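Local coordinates for protein AAR187Cp (Eremothecium gossypii, PDB 3ZIL) that probably regulates the establishment of sister-chromatid cohesion by acting on cohesin, here as its C-terminal, all-helical Wap1 domain, at residues R45-M50 with S84-F89; K123-S128 with L133-L138; E299-F304 with A331-A336. One frame throughout, in Å; residues are numbered along the deposited sequence.

All three contacts are mainly buried, yet each lies well off the centre of this elongated, strand-free chain. Contacts 1 and 2 share no segment but belong to one bundle of helices 36-52, 81-93 and 129-141. Their centres are about 12 Å apart, and they meet where L86 packs on L138 and L48 packs along helix 129-141. Contact 3 is on the other side of the chain's centre, about 56 Å from contact 1, centre to centre. Contact 1 joins two helices through sulfur and a phenyl ring, with every touching residue buried. Contact 2 sets a loop isoleucine on a tyrosine. Contact 3 is more polar, a serine hydroxyl against a weakly bonded turn, and its T302 is only partly buried.

Contact 1 of 3, residues R45-M50 with S84-F89; sequences RLCLDM and SLLQCF
The F89 ring meets helix 36-52 with its CD2 and CE2 side, where C47 and M50 lie. C47 SG is at the ring edge, 5.0 Å from the F89 centroid and 77° off the ring normal. M50 CB also sits at the edge, near the ring plane, 4.3 Å from F89 CE2. The C47 carbonyl O comes in obliquely, 3.6 Å from F89 CE2. The C47 side chain makes the closest apolar touch, with C47 CB 3.6 Å from F89 CD2.

F89 carries its CG anti to the backbone N (chi1 169°), which sends the ring across to the other helix. C47 has SG beside its own backbone N, anti to the carbonyl carbon. From there the sulfur reaches L86 as well: C47 SG lies 3.7 Å from L86 O and touches L86 CB. C47 SG thus packs against both the F89 ring edge and L86, about one helical turn earlier. No hydrogen bond crosses between the two segments. The contact rests on van der Waals packing, with a sulfur-aromatic element.

All four touching residues are buried. The surroundings are largely apolar: M50 also packs on L56 and C57 of helix 54-72, F89 on M51 and L142, and L86 on M43. Q87 lies on another side of its helix, where its NE2 bonds to the carbonyl oxygens of C72 and G75.

The two helix segments run in broadly the same direction, with a crossing angle of 34° and a closest axis approach of 10.2 Å. The arrangement is a Cys sulfur-aromatic contact in a helix-helix interface, part of the stacked helices that build the Wap1 domain.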
loop_
_atom_site.group_PDB
_atom_site.type_symbol
_atom_site.label_atom_id
_atom_site.label_comp_id
_atom_site.label_asym_id
_atom_site.label_seq_id
_atom_site.Cartn_x
_atom_site.Cartn_y
_atom_site.Cartn_z
ATOM N N ARG A 45 27.306 9.731 17.594
ATOM C CA ARG A 45 27.388 10.494 18.769
ATOM C C ARG A 45 26.357 11.630 18.732
ATOM O O ARG A 45 25.738 11.955 19.756
ATOM C CB ARG A 45 28.833 10.964 18.888
ATOM C CG ARG A 45 29.055 12.052 19.930
ATOM C CD ARG A 45 30.592 12.177 20.149
ATOM N NE ARG A 45 30.811 13.052 21.273
ATOM C CZ ARG A 45 31.960 13.613 21.612
ATOM N NH1 ARG A 45 33.062 13.401 20.897
ATOM N NH2 ARG A 45 31.983 14.435 22.677
ATOM N N LEU A 46 26.103 12.200 17.548
ATOM C CA LEU A 46 25.069 13.237 17.412
ATOM C C LEU A 46 23.635 12.725 17.694
ATOM O O LEU A 46 22.837 13.399 18.427
ATOM C CB LEU A 46 25.141 13.839 16.019
ATOM C CG LEU A 46 24.004 14.754 15.555
ATOM C CD1 LEU A 46 23.976 15.980 16.456
ATOM C CD2 LEU A 46 24.048 15.070 14.028
ATOM N N CYS A 47 23.329 11.563 17.104
ATOM C CA CYS A 47 21.997 10.934 17.202
ATOM C C CYS A 47 21.787 10.638 18.675
ATOM O O CYS A 47 20.717 10.893 19.240
ATOM C CB CYS A 47 21.917 9.651 16.365
ATOM S SG CYS A 47 21.975 10.047 14.579
ATOM N N LEU A 48 22.827 10.116 19.306
ATOM C CA LEU A 48 22.674 9.670 20.715
ATOM C C LEU A 48 22.457 10.873 21.694
ATOM O O LEU A 48 21.570 10.840 22.543
ATOM C CB LEU A 48 23.793 8.730 21.106
ATOM C CG LEU A 48 23.579 7.906 22.399
ATOM C CD1 LEU A 48 22.362 6.971 22.405
ATOM C CD2 LEU A 48 24.824 7.076 22.597
ATOM N N ASP A 49 23.185 11.971 21.491
ATOM C CA ASP A 49 22.912 13.249 22.169
ATOM C C ASP A 49 21.472 13.756 21.945
ATOM O O ASP A 49 20.772 14.189 22.890
ATOM C CB ASP A 49 23.939 14.285 21.709
ATOM C CG ASP A 49 25.362 13.935 22.165
ATOM O OD1 ASP A 49 25.533 13.012 22.973
ATOM O OD2 ASP A 49 26.325 14.557 21.719
ATOM N N MET A 50 21.026 13.718 20.700
ATOM C CA MET A 50 19.708 14.254 20.324
ATOM C C MET A 50 18.660 13.385 20.939
ATOM O O MET A 50 17.712 13.886 21.500
ATOM C CB MET A 50 19.517 14.198 18.794
ATOM C CG MET A 50 20.375 15.210 18.069
ATOM S SD MET A 50 20.321 15.112 16.262
ATOM C CE MET A 50 18.646 15.686 16.135
ATOM N N SER A 84 23.061 4.821 7.171
ATOM C CA SER A 84 21.676 4.987 6.615
ATOM C C SER A 84 20.567 4.964 7.693
ATOM O O SER A 84 19.609 5.763 7.674
ATOM C CB SER A 84 21.516 3.865 5.587
ATOM O OG SER A 84 22.213 4.245 4.426
ATOM N N LEU A 85 20.732 4.052 8.652
ATOM C CA LEU A 85 19.919 4.019 9.838
ATOM C C LEU A 85 19.953 5.302 10.680
ATOM O O LEU A 85 18.905 5.822 11.084
ATOM C CB LEU A 85 20.283 2.839 10.704
ATOM C CG LEU A 85 19.206 2.618 11.806
ATOM C CD1 LEU A 85 17.819 2.269 11.232
ATOM C CD2 LEU A 85 19.661 1.550 12.819
ATOM N N LEU A 86 21.164 5.787 10.981
ATOM C CA LEU A 86 21.331 7.035 11.672
ATOM C C LEU A 86 20.662 8.171 10.896
ATOM O O LEU A 86 20.095 9.064 11.500
ATOM C CB LEU A 86 22.847 7.333 11.816
ATOM C CG LEU A 86 23.681 6.269 12.520
ATOM C CD1 LEU A 86 25.207 6.582 12.605
ATOM C CD2 LEU A 86 23.080 5.956 13.885
ATOM N N GLN A 87 20.788 8.165 9.554
ATOM C CA GLN A 87 20.259 9.231 8.758
ATOM C C GLN A 87 18.750 9.154 8.791
ATOM O O GLN A 87 18.133 10.213 8.757
ATOM C CB GLN A 87 20.722 9.175 7.275
ATOM C CG GLN A 87 22.213 9.538 7.163
ATOM C CD GLN A 87 22.781 9.232 5.802
ATOM O OE1 GLN A 87 22.734 8.094 5.342
ATOM N NE2 GLN A 87 23.433 10.231 5.194
ATOM N N CYS A 88 18.179 7.952 8.780
ATOM C CA CYS A 88 16.682 7.855 8.902
ATOM C C CYS A 88 16.192 8.436 10.293
ATOM O O CYS A 88 15.194 9.121 10.331
ATOM C CB CYS A 88 16.224 6.421 8.813
ATOM S SG CYS A 88 16.421 5.592 7.230
ATOM N N PHE A 89 16.877 8.136 11.404
ATOM C CA PHE A 89 16.588 8.779 12.703
ATOM C C PHE A 89 16.620 10.346 12.661
ATOM O O PHE A 89 15.662 10.984 13.072
ATOM C CB PHE A 89 17.482 8.197 13.832
ATOM C CG PHE A 89 17.411 8.980 15.099
ATOM C CD1 PHE A 89 16.289 8.885 15.940
ATOM C CD2 PHE A 89 18.410 9.895 15.413
ATOM C CE1 PHE A 89 16.207 9.632 17.105
ATOM C CE2 PHE A 89 18.309 10.669 16.569
ATOM C CZ PHE A 89 17.206 10.536 17.415
#

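Contact 2 of 3, residues K123-S128 with L133-L138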
loop_
_atom_site.group_PDB
_atom_site.type_symbol
_atom_site.label_atom_id
_atom_site.label_comp_id
_atom_site.label_asym_id
_atom_site.label_seq_id
_atom_site.Cartn_x
_atom_site.Cartn_y
_atom_site.Cartn_z
ATOM N N LYS A 123 23.966 -7.166 12.158
ATOM C CA LYS A 123 23.728 -7.286 13.595
ATOM C C LYS A 123 24.910 -6.781 14.434
ATOM O O LYS A 123 24.760 -6.603 15.644
ATOM C CB LYS A 123 23.482 -8.751 13.915
ATOM C CG LYS A 123 22.036 -9.122 14.197
ATOM C CD LYS A 123 21.950 -10.558 14.741
ATOM C CE LYS A 123 22.423 -11.607 13.724
ATOM N NZ LYS A 123 22.592 -12.937 14.384
ATOM N N LYS A 124 26.081 -6.583 13.824
ATOM C CA LYS A 124 27.251 -5.989 14.496
ATOM C C LYS A 124 27.709 -4.641 13.866
ATOM O O LYS A 124 27.523 -4.398 12.662
ATOM C CB LYS A 124 28.440 -6.947 14.377
ATOM C CG LYS A 124 28.211 -8.375 14.812
ATOM C CD LYS A 124 29.552 -9.083 14.947
ATOM C CE LYS A 124 29.535 -10.093 16.088
ATOM N NZ LYS A 124 30.844 -10.822 16.198
ATOM N N ILE A 125 28.331 -3.776 14.668
ATOM C CA ILE A 125 28.977 -2.577 14.124
ATOM C C ILE A 125 30.513 -2.793 14.219
ATOM O O ILE A 125 31.004 -3.255 15.252
ATOM C CB ILE A 125 28.410 -1.229 14.743
ATOM C CG1 ILE A 125 29.111 0.001 14.164
ATOM C CG2 ILE A 125 28.490 -1.149 16.265
ATOM C CD1 ILE A 125 28.525 1.319 14.621
ATOM N N ALA A 126 31.244 -2.570 13.122
ATOM C CA ALA A 126 32.718 -2.457 13.142
ATOM C C ALA A 126 33.070 -1.228 13.977
ATOM O O ALA A 126 32.654 -0.123 13.646
ATOM C CB ALA A 126 33.220 -2.222 11.723
ATOM N N GLY A 127 33.796 -1.370 15.069
ATOM C CA GLY A 127 34.243 -0.158 15.748
ATOM C C GLY A 127 34.882 -0.394 17.082
ATOM O O GLY A 127 34.927 -1.521 17.557
ATOM N N SER A 128 35.378 0.668 17.701
ATOM C CA SER A 128 35.852 0.543 19.080
ATOM C C SER A 128 34.763 -0.072 20.021
ATOM O O SER A 128 33.547 -0.192 19.684
ATOM C CB SER A 128 36.281 1.897 19.593
ATOM O OG SER A 128 35.140 2.695 19.854
ATOM N N LEU A 133 29.151 -0.051 22.226
ATOM C CA LEU A 133 28.230 0.259 23.344
ATOM C C LEU A 133 27.288 1.389 22.994
ATOM O O LEU A 133 26.103 1.338 23.341
ATOM C CB LEU A 133 28.974 0.687 24.586
ATOM C CG LEU A 133 29.058 -0.159 25.845
ATOM C CD1 LEU A 133 28.909 -1.662 25.626
ATOM C CD2 LEU A 133 30.383 0.225 26.496
ATOM N N ASN A 134 27.808 2.455 22.384
ATOM C CA ASN A 134 26.962 3.618 22.013
ATOM C C ASN A 134 25.875 3.246 21.021
ATOM O O ASN A 134 24.738 3.744 21.079
ATOM C CB ASN A 134 27.801 4.792 21.442
ATOM C CG ASN A 134 28.412 5.670 22.541
ATOM O OD1 ASN A 134 28.074 5.562 23.727
ATOM N ND2 ASN A 134 29.288 6.550 22.145
ATOM N N TYR A 135 26.246 2.352 20.122
ATOM C CA TYR A 135 25.327 1.863 19.077
ATOM C C TYR A 135 24.184 1.023 19.641
ATOM O O TYR A 135 23.035 1.319 19.359
ATOM C CB TYR A 135 26.104 1.051 18.079
ATOM C CG TYR A 135 25.260 0.480 16.989
ATOM C CD1 TYR A 135 24.598 1.339 16.084
ATOM C CD2 TYR A 135 25.173 -0.916 16.795
ATOM C CE1 TYR A 135 23.864 0.809 15.002
ATOM C CE2 TYR A 135 24.404 -1.452 15.745
ATOM C CZ TYR A 135 23.740 -0.575 14.849
ATOM O OH TYR A 135 22.969 -1.089 13.791
ATOM N N GLN A 136 24.517 -0.006 20.444
ATOM C CA GLN A 136 23.507 -0.746 21.260
ATOM C C GLN A 136 22.584 0.162 22.040
ATOM O O GLN A 136 21.365 -0.016 22.081
ATOM C CB GLN A 136 24.146 -1.747 22.262
ATOM C CG GLN A 136 25.151 -2.795 21.728
ATOM C CD GLN A 136 25.005 -3.224 20.246
ATOM O OE1 GLN A 136 23.889 -3.575 19.761
ATOM N NE2 GLN A 136 26.166 -3.211 19.503
ATOM N N ASP A 137 23.161 1.135 22.700
ATOM C CA ASP A 137 22.364 2.045 23.501
ATOM C C ASP A 137 21.341 2.814 22.596
ATOM O O ASP A 137 20.104 2.881 22.882
ATOM C CB ASP A 137 23.351 2.928 24.233
ATOM C CG ASP A 137 22.729 4.116 24.951
ATOM O OD1 ASP A 137 21.495 4.329 24.961
ATOM O OD2 ASP A 137 23.539 4.882 25.521
ATOM N N LEU A 138 21.833 3.374 21.484
ATOM C CA LEU A 138 20.902 3.990 20.514
ATOM C C LEU A 138 19.797 3.071 19.980
ATOM O O LEU A 138 18.623 3.475 19.974
ATOM C CB LEU A 138 21.657 4.665 19.357
ATOM C CG LEU A 138 20.731 5.462 18.407
ATOM C CD1 LEU A 138 20.169 6.757 19.048
ATOM C CD2 LEU A 138 21.547 5.754 17.158
#
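I125 and Y135 bring an irregular loop against helix 129-141, with their CA atoms 7.6 Å apart and no backbone hydrogen bond between the segments. I125 CB lies over one face of the Y135 ring, 4.2 Å from its centroid and 25° off the normal, a CH-pi contact. The CG2 methyl makes the closest touch: I125 CG2 reaches Y135 CD2 at 3.4 Å from just outside the rim. The other branch spreads over the root of the ring, with I125 CD1 4.1 Å from Y135 CG.

With a chi1 of 179°, Y135 stretches its ring out from the helix to the loop. Q136 NE2 borders the contact, 4.5 Å from I125 CG2, and makes a weak hydrogen bond to K132 O. V82 of helix 81-93 packs on both I125 and Y135.

With Y135 replaced by an alanine, I125 would probably lose the aromatic face under its CB, and a gap is likely to open beside V82.

The pairing is apolar and short-range in the chain. Between the two segments the contact is dispersion at the ring. Polar ties of the loop to the helix lie outside it: S128 is the N-cap, its OG bonded to V131 N, and G127 O has a weak hydrogen bond to K132 NZ.

Contact 3 of 3, residues E299-F304 with A331-A336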
loop_
_atom_site.group_PDB
_atom_site.type_symbol
_atom_site.label_atom_id
_atom_site.label_comp_id
_atom_site.label_asym_id
_atom_site.label_seq_id
_atom_site.Cartn_x
_atom_site.Cartn_y
_atom_site.Cartn_z
ATOM N N GLU A 299 -15.754 -21.250 -12.815
ATOM C CA GLU A 299 -16.791 -22.051 -12.120
ATOM C C GLU A 299 -17.109 -21.690 -10.657
ATOM O O GLU A 299 -18.279 -21.650 -10.311
ATOM C CB GLU A 299 -16.522 -23.564 -12.259
ATOM C CG GLU A 299 -16.277 -24.278 -10.938
ATOM C CD GLU A 299 -15.950 -25.749 -11.104
ATOM O OE1 GLU A 299 -16.348 -26.361 -12.126
ATOM O OE2 GLU A 299 -15.289 -26.294 -10.195
ATOM N N GLU A 300 -16.127 -21.428 -9.792
ATOM C CA GLU A 300 -16.486 -21.107 -8.368
ATOM C C GLU A 300 -17.260 -19.799 -8.219
ATOM O O GLU A 300 -17.919 -19.614 -7.213
ATOM C CB GLU A 300 -15.274 -21.048 -7.367
ATOM C CG GLU A 300 -14.752 -22.393 -6.884
ATOM C CD GLU A 300 -13.622 -22.901 -7.776
ATOM O OE1 GLU A 300 -13.641 -22.684 -9.024
ATOM O OE2 GLU A 300 -12.676 -23.494 -7.212
ATOM N N LEU A 301 -17.138 -18.882 -9.180
ATOM C CA LEU A 301 -17.842 -17.623 -9.051
ATOM C C LEU A 301 -19.337 -17.896 -9.302
ATOM O O LEU A 301 -20.216 -17.220 -8.736
ATOM C CB LEU A 301 -17.250 -16.541 -9.987
ATOM C CG LEU A 301 -17.760 -15.110 -9.865
ATOM C CD1 LEU A 301 -17.626 -14.563 -8.460
ATOM C CD2 LEU A 301 -17.027 -14.233 -10.880
ATOM N N THR A 302 -19.614 -18.919 -10.112
ATOM C CA THR A 302 -20.998 -19.282 -10.383
ATOM C C THR A 302 -21.658 -19.940 -9.156
ATOM O O THR A 302 -22.879 -20.027 -9.091
ATOM C CB THR A 302 -21.153 -20.195 -11.589
ATOM O OG1 THR A 302 -20.765 -21.515 -11.203
ATOM C CG2 THR A 302 -20.316 -19.728 -12.786
ATOM N N ASN A 303 -20.872 -20.374 -8.178
ATOM C CA ASN A 303 -21.458 -20.823 -6.915
ATOM C C ASN A 303 -21.975 -19.682 -6.109
ATOM O O ASN A 303 -22.496 -19.899 -5.008
ATOM C CB ASN A 303 -20.441 -21.490 -6.055
ATOM C CG ASN A 303 -19.991 -22.783 -6.623
ATOM O OD1 ASN A 303 -20.698 -23.403 -7.411
ATOM N ND2 ASN A 303 -18.795 -23.185 -6.263
ATOM N N PHE A 304 -21.783 -18.461 -6.604
ATOM C CA PHE A 304 -22.501 -17.302 -6.042
ATOM C C PHE A 304 -24.020 -17.522 -6.351
ATOM O O PHE A 304 -24.892 -16.884 -5.709
ATOM C CB PHE A 304 -22.057 -15.970 -6.710
ATOM C CG PHE A 304 -20.803 -15.297 -6.118
ATOM C CD1 PHE A 304 -19.891 -15.980 -5.344
ATOM C CD2 PHE A 304 -20.543 -13.930 -6.425
ATOM C CE1 PHE A 304 -18.750 -15.325 -4.852
ATOM C CE2 PHE A 304 -19.425 -13.263 -5.913
ATOM C CZ PHE A 304 -18.517 -13.966 -5.132
ATOM N N ALA A 331 -24.362 -10.873 -11.456
ATOM C CA ALA A 331 -24.950 -10.647 -12.791
ATOM C C ALA A 331 -23.866 -10.841 -13.856
ATOM O O ALA A 331 -24.134 -11.445 -14.911
ATOM C CB ALA A 331 -25.522 -9.251 -12.864
ATOM N N TYR A 332 -22.632 -10.361 -13.572
ATOM C CA TYR A 332 -21.494 -10.584 -14.497
ATOM C C TYR A 332 -21.141 -12.061 -14.612
ATOM O O TYR A 332 -20.916 -12.600 -15.726
ATOM C CB TYR A 332 -20.243 -9.729 -14.092
ATOM C CG TYR A 332 -20.299 -8.295 -14.654
ATOM C CD1 TYR A 332 -19.999 -8.059 -15.962
ATOM C CD2 TYR A 332 -20.667 -7.205 -13.866
ATOM C CE1 TYR A 332 -20.083 -6.812 -16.516
ATOM C CE2 TYR A 332 -20.694 -5.937 -14.395
ATOM C CZ TYR A 332 -20.382 -5.745 -15.737
ATOM O OH TYR A 332 -20.437 -4.504 -16.343
ATOM N N SER A 333 -21.165 -12.760 -13.479
ATOM C CA SER A 333 -20.832 -14.176 -13.489
ATOM C C SER A 333 -21.893 -15.000 -14.291
ATOM O O SER A 333 -21.581 -15.704 -15.287
ATOM C CB SER A 333 -20.705 -14.689 -12.075
ATOM O OG SER A 333 -20.404 -16.057 -12.162
ATOM N N ALA A 334 -23.131 -14.900 -13.838
ATOM C CA ALA A 334 -24.259 -15.462 -14.558
ATOM C C ALA A 334 -24.194 -15.229 -16.071
ATOM O O ALA A 334 -24.301 -16.187 -16.828
ATOM C CB ALA A 334 -25.564 -14.942 -13.972
ATOM N N GLY A 335 -24.021 -13.984 -16.507
ATOM C CA GLY A 335 -23.993 -13.666 -17.933
ATOM C C GLY A 335 -22.906 -14.405 -18.673
ATOM O O GLY A 335 -23.167 -15.017 -19.713
ATOM N N ALA A 336 -21.679 -14.401 -18.136
ATOM C CA ALA A 336 -20.533 -15.058 -18.816
ATOM C C ALA A 336 -20.646 -16.595 -18.881
ATOM O O ALA A 336 -20.211 -17.200 -19.871
ATOM C CB ALA A 336 -19.197 -14.657 -18.166
#
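S333 projects its hydroxyl end at the L301-T302 turn, with the two side chains of that turn set around it. S333 OG lies 3.6 Å from L301 CG and 3.7 Å from T302 CG2. S333 OG is also 3.6 Å from L301 C, so it rests against the backbone as well. S333 CB packs alongside the leucine, 3.7 Å from L301 CG.

A chi1 of 179° extends S333 OG away from its own backbone N, out of helix 321-336 and into the turn. L301 is turned two ways: CG and CD2 meet the serine, while L301 CD1 lies over one face of the F304 ring, 3.3 Å above its plane and offset toward the rim. That ring also stacks with F326.

T302 splits its branches. The methyl faces S333, and OG1 turns back to its own segment. T302 OG1 donates to E299 O at 2.6 Å, in the carbonyl plane and on a lone pair, with a C=O...donor angle of 144°. T302 N adds a weak bond to the same oxygen, so two donors grip E299 O.

No hydrogen bond joins the two segments. The buried S333 OG instead has a weak hydrogen bond to A296 O, just upstream of the turn. The chemistry is therefore divided: carbon groups and the L301-T302 peptide surround the hydroxyl, and its polar need is met, though weakly, by a neighbouring backbone carbonyl.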